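Local atomic coordinates of glucokinase (Leishmania braziliensis MHOM/BR/75/M2904, PDB entry 6EDI), a protein that probably phosphorylates D-glucose at the expense of ATP, the first step of glycolysis. Residues Asn156-Gly161 / Gly215-His220. Numbering follows the deposited sequence.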
loop_
_atom_site.group_PDB
_atom_site.type_symbol
_atom_site.label_atom_id
_atom_site.label_comp_id
_atom_site.label_asym_id
_atom_site.label_seq_id
_atom_site.Cartn_x
_atom_site.Cartn_y
_atom_site.Cartn_z
ATOM N N ASN A 156 -10.421 -8.439 -5.798
ATOM C CA ASN A 156 -9.795 -9.551 -5.089
ATOM C C ASN A 156 -10.631 -9.885 -3.875
ATOM O O ASN A 156 -11.309 -9.017 -3.327
ATOM C CB ASN A 156 -8.379 -9.173 -4.628
ATOM C CG ASN A 156 -7.326 -9.462 -5.680
ATOM O OD1 ASN A 156 -6.983 -10.627 -5.928
ATOM N ND2 ASN A 156 -6.799 -8.405 -6.303
ATOM N N ASP A 157 -10.595 -11.146 -3.464
ATOM C CA ASP A 157 -11.314 -11.614 -2.284
ATOM C C ASP A 157 -11.059 -10.709 -1.055
ATOM O O ASP A 157 -12.003 -10.238 -0.401
ATOM C CB ASP A 157 -10.970 -13.109 -2.045
ATOM C CG ASP A 157 -11.046 -13.529 -0.577
ATOM O OD1 ASP A 157 -12.021 -13.183 0.125
ATOM O OD2 ASP A 157 -10.127 -14.248 -0.129
ATOM N N LEU A 158 -9.798 -10.425 -0.765
ATOM C CA LEU A 158 -9.472 -9.612 0.412
ATOM C C LEU A 158 -9.758 -8.118 0.214
ATOM O O LEU A 158 -9.952 -7.378 1.180
ATOM C CB LEU A 158 -8.019 -9.836 0.845
ATOM C CG LEU A 158 -7.931 -10.590 2.154
ATOM C CD1 LEU A 158 -8.677 -9.801 3.193
ATOM C CD2 LEU A 158 -8.578 -11.956 1.970
ATOM N N GLU A 159 -9.771 -7.682 -1.037
ATOM C CA GLU A 159 -10.144 -6.300 -1.343
ATOM C C GLU A 159 -11.625 -6.139 -1.035
ATOM O O GLU A 159 -12.042 -5.208 -0.324
ATOM C CB GLU A 159 -9.828 -5.991 -2.807
ATOM C CG GLU A 159 -10.282 -4.625 -3.297
ATOM C CD GLU A 159 -10.056 -4.450 -4.783
ATOM O OE1 GLU A 159 -9.710 -5.452 -5.446
ATOM O OE2 GLU A 159 -10.238 -3.316 -5.283
ATOM N N ALA A 160 -12.424 -7.085 -1.523
ATOM C CA ALA A 160 -13.849 -7.059 -1.244
ATOM C C ALA A 160 -14.112 -7.184 0.257
ATOM O O ALA A 160 -15.006 -6.539 0.776
ATOM C CB ALA A 160 -14.589 -8.126 -2.033
ATOM N N GLY A 161 -13.325 -7.995 0.958
ATOM C CA GLY A 161 -13.512 -8.167 2.400
ATOM C C GLY A 161 -13.290 -6.881 3.176
ATOM O O GLY A 161 -14.044 -6.530 4.104
ATOM N N GLY A 215 -4.630 -13.797 3.517
ATOM C CA GLY A 215 -4.954 -12.645 2.700
ATOM C C GLY A 215 -4.636 -11.322 3.380
ATOM O O GLY A 215 -4.543 -11.241 4.615
ATOM N N SER A 216 -4.489 -10.276 2.569
ATOM C CA SER A 216 -4.242 -8.935 3.072
ATOM C C SER A 216 -4.743 -7.871 2.099
ATOM O O SER A 216 -4.846 -8.111 0.891
ATOM C CB SER A 216 -2.755 -8.726 3.294
ATOM O OG SER A 216 -2.097 -8.986 2.088
ATOM N N SER A 217 -5.049 -6.696 2.640
ATOM C CA SER A 217 -5.518 -5.560 1.855
ATOM C C SER A 217 -5.499 -4.326 2.741
ATOM O O SER A 217 -5.421 -4.417 3.976
ATOM C CB SER A 217 -6.929 -5.806 1.291
ATOM O OG SER A 217 -7.844 -6.152 2.319
ATOM N N LEU A 218 -5.545 -3.156 2.127
ATOM C CA LEU A 218 -5.466 -1.939 2.915
ATOM C C LEU A 218 -6.599 -1.017 2.534
ATOM O O LEU A 218 -6.788 -0.713 1.342
ATOM C CB LEU A 218 -4.120 -1.243 2.696
ATOM C CG LEU A 218 -3.948 0.120 3.367
ATOM C CD1 LEU A 218 -3.520 -0.025 4.830
ATOM C CD2 LEU A 218 -3.009 1.017 2.575
ATOM N N ILE A 219 -7.357 -0.582 3.538
ATOM C CA ILE A 219 -8.337 0.463 3.319
ATOM C C ILE A 219 -7.580 1.766 3.551
ATOM O O ILE A 219 -7.162 2.074 4.673
ATOM C CB ILE A 219 -9.527 0.391 4.276
ATOM C CG1 ILE A 219 -10.111 -1.026 4.343
ATOM C CG2 ILE A 219 -10.614 1.402 3.843
ATOM C CD1 ILE A 219 -11.269 -1.162 5.292
ATOM N N HIS A 220 -7.360 2.511 2.477
ATOM C CA HIS A 220 -6.631 3.783 2.591
ATOM C C HIS A 220 -7.630 4.921 2.692
ATOM O O HIS A 220 -8.545 5.009 1.874
ATOM C CB HIS A 220 -5.718 3.975 1.384
ATOM C CG HIS A 220 -5.057 5.326 1.334
ATOM N ND1 HIS A 220 -4.112 5.722 2.249
ATOM C CD2 HIS A 220 -5.204 6.355 0.469
ATOM C CE1 HIS A 220 -3.702 6.947 1.958
ATOM N NE2 HIS A 220 -4.344 7.350 0.880
#
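Leu-158, the second residue of its helix, lies with its side chain over the backbone of Gly-215 and Ser-216 in the strand. The contact is mostly van der Waals: Leu-158 CG packs on the peptide between them, 3.6 Å from Gly-215 C and 3.5 Å from Ser-216 N. Its two methyls part along the strand, CD2 reaching back to Gly-215 and CD1 pointing on toward Ser-217, where it lies 3.8 Å from OG. With no side chain at Gly-215, Leu-158 lies directly against the main chain, CD2 being 3.8 Å from Gly-215 CA.

One polar bond joins the segments. Ser-217 OG donates to the carbonyl O of Leu-158 at 2.7 Å, approaching from well above the carbonyl plane (61° out of it). The hydroxyl stands between its own backbone N and carbonyl carbon (chi1 54°), which turns it to the helix. A small side chain with a donor fits here, where the CA atoms of Glu-159 and Ser-217 are only 5.7 Å apart.

Within the first segment, Glu-159, extended with CG anti to its backbone N, brings OE1 to the backbone N-H of Asn-156 at 3.1 Å, the anti side of the carboxylate being used; the bond ties the first turn to the end of strand 152-156.

The helix and strand directions differ by 45°. The start of helix 157-170 rests on one face of the sheet in which strand 214-222 lies between 205-210 and 227-233, Leu-158 touching Val-207 and Glu-159 touching Val-230. On the other face, Ser-216 OG bonds Cys-235 N, and Leu-218 packs on Leu-231 of the second subunit. Helix 157-170 directly follows an edge strand of the other six-stranded sheet, so the contact lies where the chain passes from one sheet to the other in this actin-like ATPase fold.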